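Local coordinates for tRNA(Ile2) 2-agmatinylcytidine synthetase TiaS (Archaeoglobus fulgidus, PDB 6AGG), which catalyses the ATP-dependent attachment of agmatine to the wobble cytidine of its isoleucine tRNA, switching the codon specificity from AUG to AUA, at residues 271-276 / 312-317; 340-345 / 385-390; 345-350 / 378-383. All coordinates share one frame; numbering follows the deposited sequence.

Overall arrangement
The three contacts follow one another outward from the OB-fold domain to the C-terminal zinc ribbon. Contact 1 lies within the OB fold, where the end of strand 265-273 meets the loop between helix 307-312 and strand 319-327. Contact 2, its centre about 11 Å from that of contact 1, pairs the two linkers that leave and re-enter this domain, and touches contact 1 through Arg315 and Arg387. Contact 3 joins strands 345-348 and 381-384, about 17 Å beyond contact 2 between centres; the two share Trp345. Contact 1 is complete before contact 2 begins along the chain, whereas contact 3 forms within the excursion that contact 2 brackets. The zinc ribbon thus joins the OB domain through two chain segments, which pair as strands only at contact 3.

Contact 1: residues 271-276 / 312-317; sequences GRVTLE and RLLRKG
Val273 and Gly317 join two parts of the OB fold, the end of strand 265-273 and the loop that leads from helix 307-312 into strand 319-327. Their backbones supply the firm hydrogen bond of the contact: Gly317 N donates to Val273 O over 3.0 Å. Glycine suits this corner because its positive phi of 104° would press a side chain against the preceding carbonyl oxygen. A second, weak bond runs from Lys316 N to Glu276 OE2 at 3.4 Å, the extended end of the glutamate chain bringing its carboxylate back to the loop. The side chain of Asp318, next along the loop, accepts through OD2 from Arg315 N.

The apolar contacts gather round Val273. Its CG1, anti to the backbone N (chi1 164°), meets Lys316 CA at 3.6 Å, while CG2 turns to Leu314 CD2 at 4.2 Å, the two side chains crossing at about a right angle. Both residues also rest on strand 285-291, Val273 on Ile289 and Leu314 on Phe287, so branched apolar groups fill this seam of the barrel.

Charge plays a looser part. Glu276 OE2 sits 4.1 Å from Arg315 NE, beyond salt-bridge range, with carboxylate and guanidinium planes 82° apart. Lysine suits its exposed place because its methylenes can pack while its amine leads away: Lys316 CG, anti to the backbone N of Lys316, lies alongside the strand end, 3.4 Å from Val273 O and 3.4 Å from Thr274 O.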
loop_
_atom_site.group_PDB
_atom_site.type_symbol
_atom_site.label_atom_id
_atom_site.label_comp_id
_atom_site.label_asym_id
_atom_site.label_seq_id
_atom_site.Cartn_x
_atom_site.Cartn_y
_atom_site.Cartn_z
ATOM N N GLY A 271 -14.047 -15.409 -2.713
ATOM C CA GLY A 271 -14.576 -16.431 -1.827
ATOM C C GLY A 271 -15.978 -16.145 -1.327
ATOM O O GLY A 271 -16.500 -15.043 -1.496
ATOM N N ARG A 272 -16.592 -17.148 -0.713
ATOM C CA ARG A 272 -17.921 -16.993 -0.127
ATOM C C ARG A 272 -17.784 -17.093 1.377
ATOM O O ARG A 272 -17.136 -18.008 1.877
ATOM C CB ARG A 272 -18.861 -18.094 -0.613
ATOM C CG ARG A 272 -18.739 -18.443 -2.077
ATOM C CD ARG A 272 -19.557 -19.690 -2.404
ATOM N NE ARG A 272 -19.016 -20.897 -1.780
ATOM C CZ ARG A 272 -19.435 -21.405 -0.623
ATOM N NH1 ARG A 272 -20.409 -20.816 0.058
ATOM N NH2 ARG A 272 -18.876 -22.510 -0.144
ATOM N N VAL A 273 -18.400 -16.165 2.099
ATOM C CA VAL A 273 -18.247 -16.114 3.553
ATOM C C VAL A 273 -18.692 -17.394 4.257
ATOM O O VAL A 273 -19.822 -17.850 4.072
ATOM C CB VAL A 273 -19.025 -14.941 4.165
ATOM C CG1 VAL A 273 -19.170 -15.142 5.654
ATOM C CG2 VAL A 273 -18.324 -13.637 3.867
ATOM N N THR A 274 -17.802 -17.968 5.063
ATOM C CA THR A 274 -18.162 -19.118 5.885
ATOM C C THR A 274 -18.512 -18.636 7.280
ATOM O O THR A 274 -19.686 -18.514 7.634
ATOM C CB THR A 274 -17.024 -20.146 5.998
ATOM O OG1 THR A 274 -16.019 -19.876 5.017
ATOM C CG2 THR A 274 -17.570 -21.558 5.796
ATOM N N LEU A 275 -17.478 -18.368 8.070
ATOM C CA LEU A 275 -17.655 -17.772 9.385
ATOM C C LEU A 275 -18.110 -16.327 9.216
ATOM O O LEU A 275 -17.795 -15.687 8.217
ATOM C CB LEU A 275 -16.346 -17.829 10.178
ATOM C CG LEU A 275 -16.063 -19.062 11.046
ATOM C CD1 LEU A 275 -17.177 -20.105 10.955
ATOM C CD2 LEU A 275 -14.703 -19.673 10.712
ATOM N N GLU A 276 -18.861 -15.816 10.186
ATOM C CA GLU A 276 -19.258 -14.411 10.159
ATOM C C GLU A 276 -18.280 -13.539 10.953
ATOM O O GLU A 276 -17.520 -14.041 11.788
ATOM C CB GLU A 276 -20.701 -14.238 10.646
ATOM C CG GLU A 276 -21.726 -14.257 9.515
ATOM C CD GLU A 276 -23.169 -14.209 10.004
ATOM O OE1 GLU A 276 -23.427 -14.552 11.182
ATOM O OE2 GLU A 276 -24.048 -13.829 9.201
ATOM N N ARG A 312 -18.213 -5.502 9.119
ATOM C CA ARG A 312 -19.168 -6.089 10.057
ATOM C C ARG A 312 -20.518 -6.429 9.420
ATOM O O ARG A 312 -21.239 -7.303 9.910
ATOM C CB ARG A 312 -19.382 -5.170 11.260
ATOM C CG ARG A 312 -18.193 -5.070 12.190
ATOM C CD ARG A 312 -18.614 -4.484 13.526
ATOM N NE ARG A 312 -17.466 -4.091 14.336
ATOM C CZ ARG A 312 -16.890 -2.895 14.275
ATOM N NH1 ARG A 312 -17.356 -1.979 13.437
ATOM N NH2 ARG A 312 -15.848 -2.618 15.049
ATOM N N LEU A 313 -20.857 -5.735 8.335
ATOM C CA LEU A 313 -22.114 -5.977 7.620
ATOM C C LEU A 313 -22.016 -7.158 6.659
ATOM O O LEU A 313 -22.538 -7.109 5.547
ATOM C CB LEU A 313 -22.557 -4.726 6.855
ATOM C CG LEU A 313 -23.282 -3.640 7.654
ATOM C CD1 LEU A 313 -24.663 -4.115 8.103
ATOM C CD2 LEU A 313 -22.447 -3.200 8.845
ATOM N N LEU A 314 -21.341 -8.214 7.100
ATOM C CA LEU A 314 -21.175 -9.415 6.293
ATOM C C LEU A 314 -22.002 -10.565 6.859
ATOM O O LEU A 314 -22.118 -10.717 8.078
ATOM C CB LEU A 314 -19.698 -9.815 6.214
ATOM C CG LEU A 314 -18.879 -9.335 5.006
ATOM C CD1 LEU A 314 -18.964 -7.825 4.821
ATOM C CD2 LEU A 314 -17.420 -9.774 5.115
ATOM N N ARG A 315 -22.574 -11.368 5.966
ATOM C CA ARG A 315 -23.350 -12.537 6.363
ATOM C C ARG A 315 -23.014 -13.751 5.503
ATOM O O ARG A 315 -22.835 -13.635 4.291
ATOM C CB ARG A 315 -24.854 -12.245 6.306
ATOM C CG ARG A 315 -25.442 -11.752 7.623
ATOM C CD ARG A 315 -25.393 -10.239 7.746
ATOM N NE ARG A 315 -25.019 -9.813 9.092
ATOM C CZ ARG A 315 -25.024 -8.550 9.507
ATOM N NH1 ARG A 315 -25.401 -7.580 8.680
ATOM N NH2 ARG A 315 -24.661 -8.255 10.749
ATOM N N LYS A 316 -22.930 -14.913 6.143
ATOM C CA LYS A 316 -22.596 -16.164 5.464
ATOM C C LYS A 316 -23.234 -16.269 4.075
ATOM O O LYS A 316 -24.411 -15.960 3.902
ATOM C CB LYS A 316 -23.016 -17.355 6.334
ATOM C CG LYS A 316 -22.567 -18.714 5.819
ATOM C CD LYS A 316 -22.954 -19.822 6.789
ATOM C CE LYS A 316 -22.638 -21.198 6.217
ATOM N NZ LYS A 316 -23.271 -22.295 7.007
ATOM N N GLY A 317 -22.449 -16.695 3.088
ATOM C CA GLY A 317 -22.957 -16.893 1.740
ATOM C C GLY A 317 -22.571 -15.798 0.763
ATOM O O GLY A 317 -22.593 -16.001 -0.450
#

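Contact 2: residues 340-345 / 385-390; sequences ELAEIW and VERELQ
The paired linkers between the OB fold and the zinc ribbon meet here, with Leu341, Ala342 and Ile344 of the outgoing chain meeting Val385, Arg387 and Leu389 of the returning one. They run nearly antiparallel, 163° apart, yet form no sheet: the CA atoms of Leu341 and Gln390 are 8.2 Å apart, and side chains do the joining.

Arg387 carries the centre. A chi1 of 56° sets its side chain off across the gap, and the run from CG to NE, fully extended, delivers the guanidinium to the other linker. Leu341 CB meets the edge of that group, in its plane, 3.8 Å from Arg387 NH2. Ala342 N also comes within 3.5 Å of Arg387 NH2, but both are donors. What draws them together is Asp318, whose OD1 accepts a hydrogen bond from Ala342 N and forms a salt bridge with Arg387 NH2. The long, charged arginine therefore suits a place where one linker must reach a carboxylate beside the other.

Nearer the OB domain, Leu341 CD2 lies against the backbone carbonyl Leu389 O at 3.4 Å. The apolar contact proper is nearer the ribbon, where Ile344 and Val385 meet obliquely, the closest atoms being Ile344 CB and Val385 CG2 at 3.6 Å. Such beta-branched residues favour extended backbone and keep their bulk close to it.

At one end the linkers adjoin strands 335-338 and 392-395, an antiparallel pair in the OB sheet; at the other they continue into strands 345-348 and 381-384, while Asp318 ties them to the loop before strand 319-327.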
loop_
_atom_site.group_PDB
_atom_site.type_symbol
_atom_site.label_atom_id
_atom_site.label_comp_id
_atom_site.label_asym_id
_atom_site.label_seq_id
_atom_site.Cartn_x
_atom_site.Cartn_y
_atom_site.Cartn_z
ATOM N N GLU A 340 -21.577 -10.343 -5.333
ATOM C CA GLU A 340 -22.987 -10.649 -5.151
ATOM C C GLU A 340 -23.325 -10.764 -3.669
ATOM O O GLU A 340 -22.655 -11.478 -2.917
ATOM C CB GLU A 340 -23.352 -11.944 -5.884
ATOM C CG GLU A 340 -24.793 -12.366 -5.724
ATOM C CD GLU A 340 -24.944 -13.871 -5.655
ATOM O OE1 GLU A 340 -25.500 -14.365 -4.650
ATOM O OE2 GLU A 340 -24.502 -14.557 -6.603
ATOM N N LEU A 341 -24.358 -10.043 -3.253
ATOM C CA LEU A 341 -24.839 -10.131 -1.882
ATOM C C LEU A 341 -25.748 -11.345 -1.731
ATOM O O LEU A 341 -26.533 -11.667 -2.629
ATOM C CB LEU A 341 -25.573 -8.851 -1.470
ATOM C CG LEU A 341 -25.744 -7.731 -2.501
ATOM C CD1 LEU A 341 -26.633 -8.162 -3.662
ATOM C CD2 LEU A 341 -26.315 -6.492 -1.828
ATOM N N ALA A 342 -25.634 -12.023 -0.596
ATOM C CA ALA A 342 -26.403 -13.236 -0.362
ATOM C C ALA A 342 -27.880 -12.940 -0.092
ATOM O O ALA A 342 -28.215 -12.222 0.850
ATOM C CB ALA A 342 -25.795 -14.034 0.788
ATOM N N GLU A 343 -28.753 -13.492 -0.931
ATOM C CA GLU A 343 -30.202 -13.393 -0.731
ATOM C C GLU A 343 -30.663 -14.231 0.465
ATOM O O GLU A 343 -30.299 -15.404 0.581
ATOM C CB GLU A 343 -30.936 -13.850 -1.993
ATOM C CG GLU A 343 -31.195 -12.747 -3.003
ATOM C CD GLU A 343 -32.609 -12.186 -2.904
ATOM O OE1 GLU A 343 -32.747 -11.003 -2.516
ATOM O OE2 GLU A 343 -33.578 -12.922 -3.214
ATOM N N ILE A 344 -31.464 -13.639 1.349
ATOM C CA ILE A 344 -31.958 -14.372 2.521
ATOM C C ILE A 344 -33.493 -14.341 2.735
ATOM O O ILE A 344 -34.029 -13.430 3.378
ATOM C CB ILE A 344 -31.232 -13.935 3.814
ATOM C CG1 ILE A 344 -29.720 -14.173 3.688
ATOM C CG2 ILE A 344 -31.792 -14.691 5.013
ATOM C CD1 ILE A 344 -28.850 -12.893 3.549
ATOM N N TRP A 345 -34.185 -15.350 2.208
ATOM C CA TRP A 345 -35.630 -15.474 2.410
ATOM C C TRP A 345 -35.971 -15.733 3.874
ATOM O O TRP A 345 -35.432 -16.653 4.493
ATOM C CB TRP A 345 -36.229 -16.613 1.572
ATOM C CG TRP A 345 -36.239 -16.398 0.090
ATOM C CD1 TRP A 345 -35.372 -15.632 -0.639
ATOM C CD2 TRP A 345 -37.161 -16.967 -0.848
ATOM N NE1 TRP A 345 -35.699 -15.692 -1.973
ATOM C CE2 TRP A 345 -36.795 -16.506 -2.128
ATOM C CE3 TRP A 345 -38.266 -17.825 -0.731
ATOM C CZ2 TRP A 345 -37.487 -16.870 -3.286
ATOM C CZ3 TRP A 345 -38.954 -18.186 -1.880
ATOM C CH2 TRP A 345 -38.563 -17.708 -3.140
ATOM N N VAL A 385 -34.326 -9.715 3.204
ATOM C CA VAL A 385 -33.708 -8.771 4.134
ATOM C C VAL A 385 -33.053 -7.598 3.396
ATOM O O VAL A 385 -32.586 -7.751 2.268
ATOM C CB VAL A 385 -32.668 -9.461 5.050
ATOM C CG1 VAL A 385 -33.366 -10.249 6.153
ATOM C CG2 VAL A 385 -31.743 -10.361 4.235
ATOM N N GLU A 386 -33.028 -6.431 4.036
ATOM C CA GLU A 386 -32.450 -5.230 3.429
ATOM C C GLU A 386 -31.363 -4.583 4.292
ATOM O O GLU A 386 -31.649 -3.697 5.100
ATOM C CB GLU A 386 -33.539 -4.195 3.144
ATOM C CG GLU A 386 -34.503 -4.573 2.043
ATOM C CD GLU A 386 -35.327 -3.390 1.580
ATOM O OE1 GLU A 386 -36.310 -3.032 2.268
ATOM O OE2 GLU A 386 -34.983 -2.810 0.530
ATOM N N ARG A 387 -30.115 -5.008 4.111
ATOM C CA ARG A 387 -29.011 -4.462 4.895
ATOM C C ARG A 387 -28.352 -3.273 4.201
ATOM O O ARG A 387 -28.471 -3.110 2.986
ATOM C CB ARG A 387 -27.974 -5.543 5.204
ATOM C CG ARG A 387 -27.419 -6.236 3.976
ATOM C CD ARG A 387 -26.487 -7.375 4.360
ATOM N NE ARG A 387 -26.065 -8.142 3.191
ATOM C CZ ARG A 387 -25.381 -9.281 3.249
ATOM N NH1 ARG A 387 -25.039 -9.793 4.422
ATOM N NH2 ARG A 387 -25.043 -9.908 2.129
ATOM N N GLU A 388 -27.660 -2.447 4.982
ATOM C CA GLU A 388 -27.004 -1.259 4.446
ATOM C C GLU A 388 -25.702 -1.619 3.753
ATOM O O GLU A 388 -24.647 -1.066 4.071
ATOM C CB GLU A 388 -26.726 -0.229 5.545
ATOM C CG GLU A 388 -27.964 0.391 6.172
ATOM C CD GLU A 388 -28.535 -0.454 7.293
ATOM O OE1 GLU A 388 -28.098 -1.615 7.447
ATOM O OE2 GLU A 388 -29.416 0.046 8.026
ATOM N N LEU A 389 -25.772 -2.550 2.809
ATOM C CA LEU A 389 -24.589 -2.903 2.039
ATOM C C LEU A 389 -24.868 -2.928 0.542
ATOM O O LEU A 389 -25.595 -3.785 0.044
ATOM C CB LEU A 389 -23.999 -4.234 2.503
ATOM C CG LEU A 389 -22.605 -4.497 1.930
ATOM C CD1 LEU A 389 -21.730 -3.265 2.122
ATOM C CD2 LEU A 389 -21.966 -5.734 2.552
ATOM N N GLN A 390 -24.282 -1.968 -0.165
ATOM C CA GLN A 390 -24.354 -1.923 -1.617
ATOM C C GLN A 390 -23.196 -2.728 -2.182
ATOM O O GLN A 390 -22.099 -2.703 -1.630
ATOM C CB GLN A 390 -24.269 -0.476 -2.107
ATOM C CG GLN A 390 -25.399 0.416 -1.618
ATOM C CD GLN A 390 -24.985 1.872 -1.510
ATOM O OE1 GLN A 390 -23.838 2.230 -1.797
ATOM N NE2 GLN A 390 -25.917 2.721 -1.091
#

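Contact 3: residues 345-350 / 378-383; sequences WVEKNP and DEKLRE
Val346 and Glu383 form the hydrogen-bonded pair that opens this antiparallel ladder, whose strands run 155° apart: Val346 N reaches Glu383 O at 3.1 Å, Glu383 N returns to Val346 O at the same 3.1 Å, and Leu381 N continues to Lys348 O at 3.2 Å.

On one face, Glu347 and Arg382 lie side by side. The carboxylate stacks over the guanidinium, their planes 23° apart, and OE2 of Glu347 stands 3.7 Å from NH2 of Arg382 in a long salt bridge to which no N-H points. Instead, Arg382 NE and NH2 both grip Lys380 O, which fixes the rotation of the group beneath the glutamate.

Leu381 occupies the other face, where its two branches divide: CD1 packs on Lys348 CG at 3.5 Å, CD2 on Pro350 CA at 3.6 Å. An alanine here would lose both branches and is likely to leave a gap beside the lysine methylenes and Pro350.

Pro350, about 11 Å by its side chain from the bound zinc ion, also touches Phe368 of strand 368-370, consistent with this antiparallel strand pair leading into the C-terminal zinc ribbon.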
loop_
_atom_site.group_PDB
_atom_site.type_symbol
_atom_site.label_atom_id
_atom_site.label_comp_id
_atom_site.label_asym_id
_atom_site.label_seq_id
_atom_site.Cartn_x
_atom_site.Cartn_y
_atom_site.Cartn_z
ATOM N N TRP A 345 -34.185 -15.350 2.208
ATOM C CA TRP A 345 -35.630 -15.474 2.410
ATOM C C TRP A 345 -35.971 -15.733 3.874
ATOM O O TRP A 345 -35.432 -16.653 4.493
ATOM C CB TRP A 345 -36.229 -16.613 1.572
ATOM C CG TRP A 345 -36.239 -16.398 0.090
ATOM C CD1 TRP A 345 -35.372 -15.632 -0.639
ATOM C CD2 TRP A 345 -37.161 -16.967 -0.848
ATOM N NE1 TRP A 345 -35.699 -15.692 -1.973
ATOM C CE2 TRP A 345 -36.795 -16.506 -2.128
ATOM C CE3 TRP A 345 -38.266 -17.825 -0.731
ATOM C CZ2 TRP A 345 -37.487 -16.870 -3.286
ATOM C CZ3 TRP A 345 -38.954 -18.186 -1.880
ATOM C CH2 TRP A 345 -38.563 -17.708 -3.140
ATOM N N VAL A 346 -36.890 -14.936 4.412
ATOM C CA VAL A 346 -37.346 -15.115 5.786
ATOM C C VAL A 346 -38.873 -15.127 5.879
ATOM O O VAL A 346 -39.555 -14.288 5.288
ATOM C CB VAL A 346 -36.768 -14.032 6.732
ATOM C CG1 VAL A 346 -35.262 -14.204 6.887
ATOM C CG2 VAL A 346 -37.099 -12.634 6.222
ATOM N N GLU A 347 -39.398 -16.095 6.623
ATOM C CA GLU A 347 -40.829 -16.190 6.868
ATOM C C GLU A 347 -41.167 -15.719 8.277
ATOM O O GLU A 347 -40.883 -16.407 9.254
ATOM C CB GLU A 347 -41.316 -17.623 6.667
ATOM C CG GLU A 347 -41.244 -18.101 5.231
ATOM C CD GLU A 347 -42.330 -19.109 4.904
ATOM O OE1 GLU A 347 -42.187 -19.828 3.892
ATOM O OE2 GLU A 347 -43.330 -19.178 5.655
ATOM N N LYS A 348 -41.764 -14.535 8.371
ATOM C CA LYS A 348 -42.184 -13.981 9.652
ATOM C C LYS A 348 -43.709 -13.933 9.760
ATOM O O LYS A 348 -44.422 -14.268 8.812
ATOM C CB LYS A 348 -41.580 -12.587 9.863
ATOM C CG LYS A 348 -41.381 -11.790 8.582
ATOM C CD LYS A 348 -40.956 -10.351 8.867
ATOM C CE LYS A 348 -42.019 -9.608 9.669
ATOM N NZ LYS A 348 -41.798 -8.133 9.691
ATOM N N ASN A 349 -44.204 -13.528 10.926
ATOM C CA ASN A 349 -45.638 -13.401 11.143
ATOM C C ASN A 349 -46.236 -12.242 10.357
ATOM O O ASN A 349 -45.529 -11.312 9.980
ATOM C CB ASN A 349 -45.936 -13.233 12.634
ATOM C CG ASN A 349 -45.939 -14.548 13.378
ATOM O OD1 ASN A 349 -45.306 -15.517 12.958
ATOM N ND2 ASN A 349 -46.663 -14.594 14.485
ATOM N N PRO A 350 -47.546 -12.299 10.093
ATOM C CA PRO A 350 -48.176 -11.162 9.417
ATOM C C PRO A 350 -48.121 -9.887 10.255
ATOM O O PRO A 350 -48.383 -9.929 11.455
ATOM C CB PRO A 350 -49.638 -11.615 9.255
ATOM C CG PRO A 350 -49.581 -13.088 9.259
ATOM C CD PRO A 350 -48.464 -13.446 10.212
ATOM N N ASP A 378 -53.958 -15.678 8.172
ATOM C CA ASP A 378 -53.842 -17.131 8.250
ATOM C C ASP A 378 -52.492 -17.658 7.770
ATOM O O ASP A 378 -52.172 -18.826 7.991
ATOM C CB ASP A 378 -54.979 -17.804 7.466
ATOM C CG ASP A 378 -56.335 -17.638 8.138
ATOM O OD1 ASP A 378 -56.797 -18.591 8.804
ATOM O OD2 ASP A 378 -56.940 -16.553 7.998
ATOM N N GLU A 379 -51.706 -16.801 7.118
ATOM C CA GLU A 379 -50.401 -17.217 6.602
ATOM C C GLU A 379 -49.253 -16.220 6.841
ATOM O O GLU A 379 -49.473 -15.035 7.095
ATOM C CB GLU A 379 -50.502 -17.597 5.118
ATOM C CG GLU A 379 -51.093 -16.527 4.214
ATOM C CD GLU A 379 -51.363 -17.051 2.810
ATOM O OE1 GLU A 379 -51.223 -16.277 1.837
ATOM O OE2 GLU A 379 -51.720 -18.241 2.680
ATOM N N LYS A 380 -48.027 -16.724 6.748
ATOM C CA LYS A 380 -46.829 -15.927 6.987
ATOM C C LYS A 380 -46.394 -15.137 5.755
ATOM O O LYS A 380 -46.582 -15.583 4.627
ATOM C CB LYS A 380 -45.688 -16.842 7.425
ATOM C CG LYS A 380 -45.980 -17.637 8.679
ATOM C CD LYS A 380 -44.927 -18.711 8.891
ATOM C CE LYS A 380 -45.139 -19.449 10.203
ATOM N NZ LYS A 380 -44.316 -20.689 10.285
ATOM N N LEU A 381 -45.791 -13.972 5.977
ATOM C CA LEU A 381 -45.313 -13.131 4.879
ATOM C C LEU A 381 -43.789 -13.237 4.653
ATOM O O LEU A 381 -43.005 -12.796 5.487
ATOM C CB LEU A 381 -45.751 -11.668 5.094
ATOM C CG LEU A 381 -45.617 -11.001 6.475
ATOM C CD1 LEU A 381 -44.169 -10.671 6.811
ATOM C CD2 LEU A 381 -46.463 -9.730 6.570
ATOM N N ARG A 382 -43.385 -13.820 3.521
ATOM C CA ARG A 382 -41.968 -13.963 3.165
ATOM C C ARG A 382 -41.405 -12.673 2.581
ATOM O O ARG A 382 -42.102 -11.953 1.867
ATOM C CB ARG A 382 -41.745 -15.102 2.159
ATOM C CG ARG A 382 -42.529 -16.361 2.443
ATOM C CD ARG A 382 -43.966 -16.229 1.933
ATOM N NE ARG A 382 -44.945 -16.676 2.919
ATOM C CZ ARG A 382 -45.550 -17.858 2.891
ATOM N NH1 ARG A 382 -45.288 -18.717 1.915
ATOM N NH2 ARG A 382 -46.423 -18.177 3.836
ATOM N N GLU A 383 -40.138 -12.394 2.876
ATOM C CA GLU A 383 -39.483 -11.192 2.383
ATOM C C GLU A 383 -37.977 -11.382 2.249
ATOM O O GLU A 383 -37.411 -12.357 2.742
ATOM C CB GLU A 383 -39.756 -10.009 3.314
ATOM C CG GLU A 383 -41.160 -9.449 3.240
ATOM C CD GLU A 383 -41.251 -8.043 3.802
ATOM O OE1 GLU A 383 -40.192 -7.462 4.132
ATOM O OE2 GLU A 383 -42.384 -7.518 3.906
#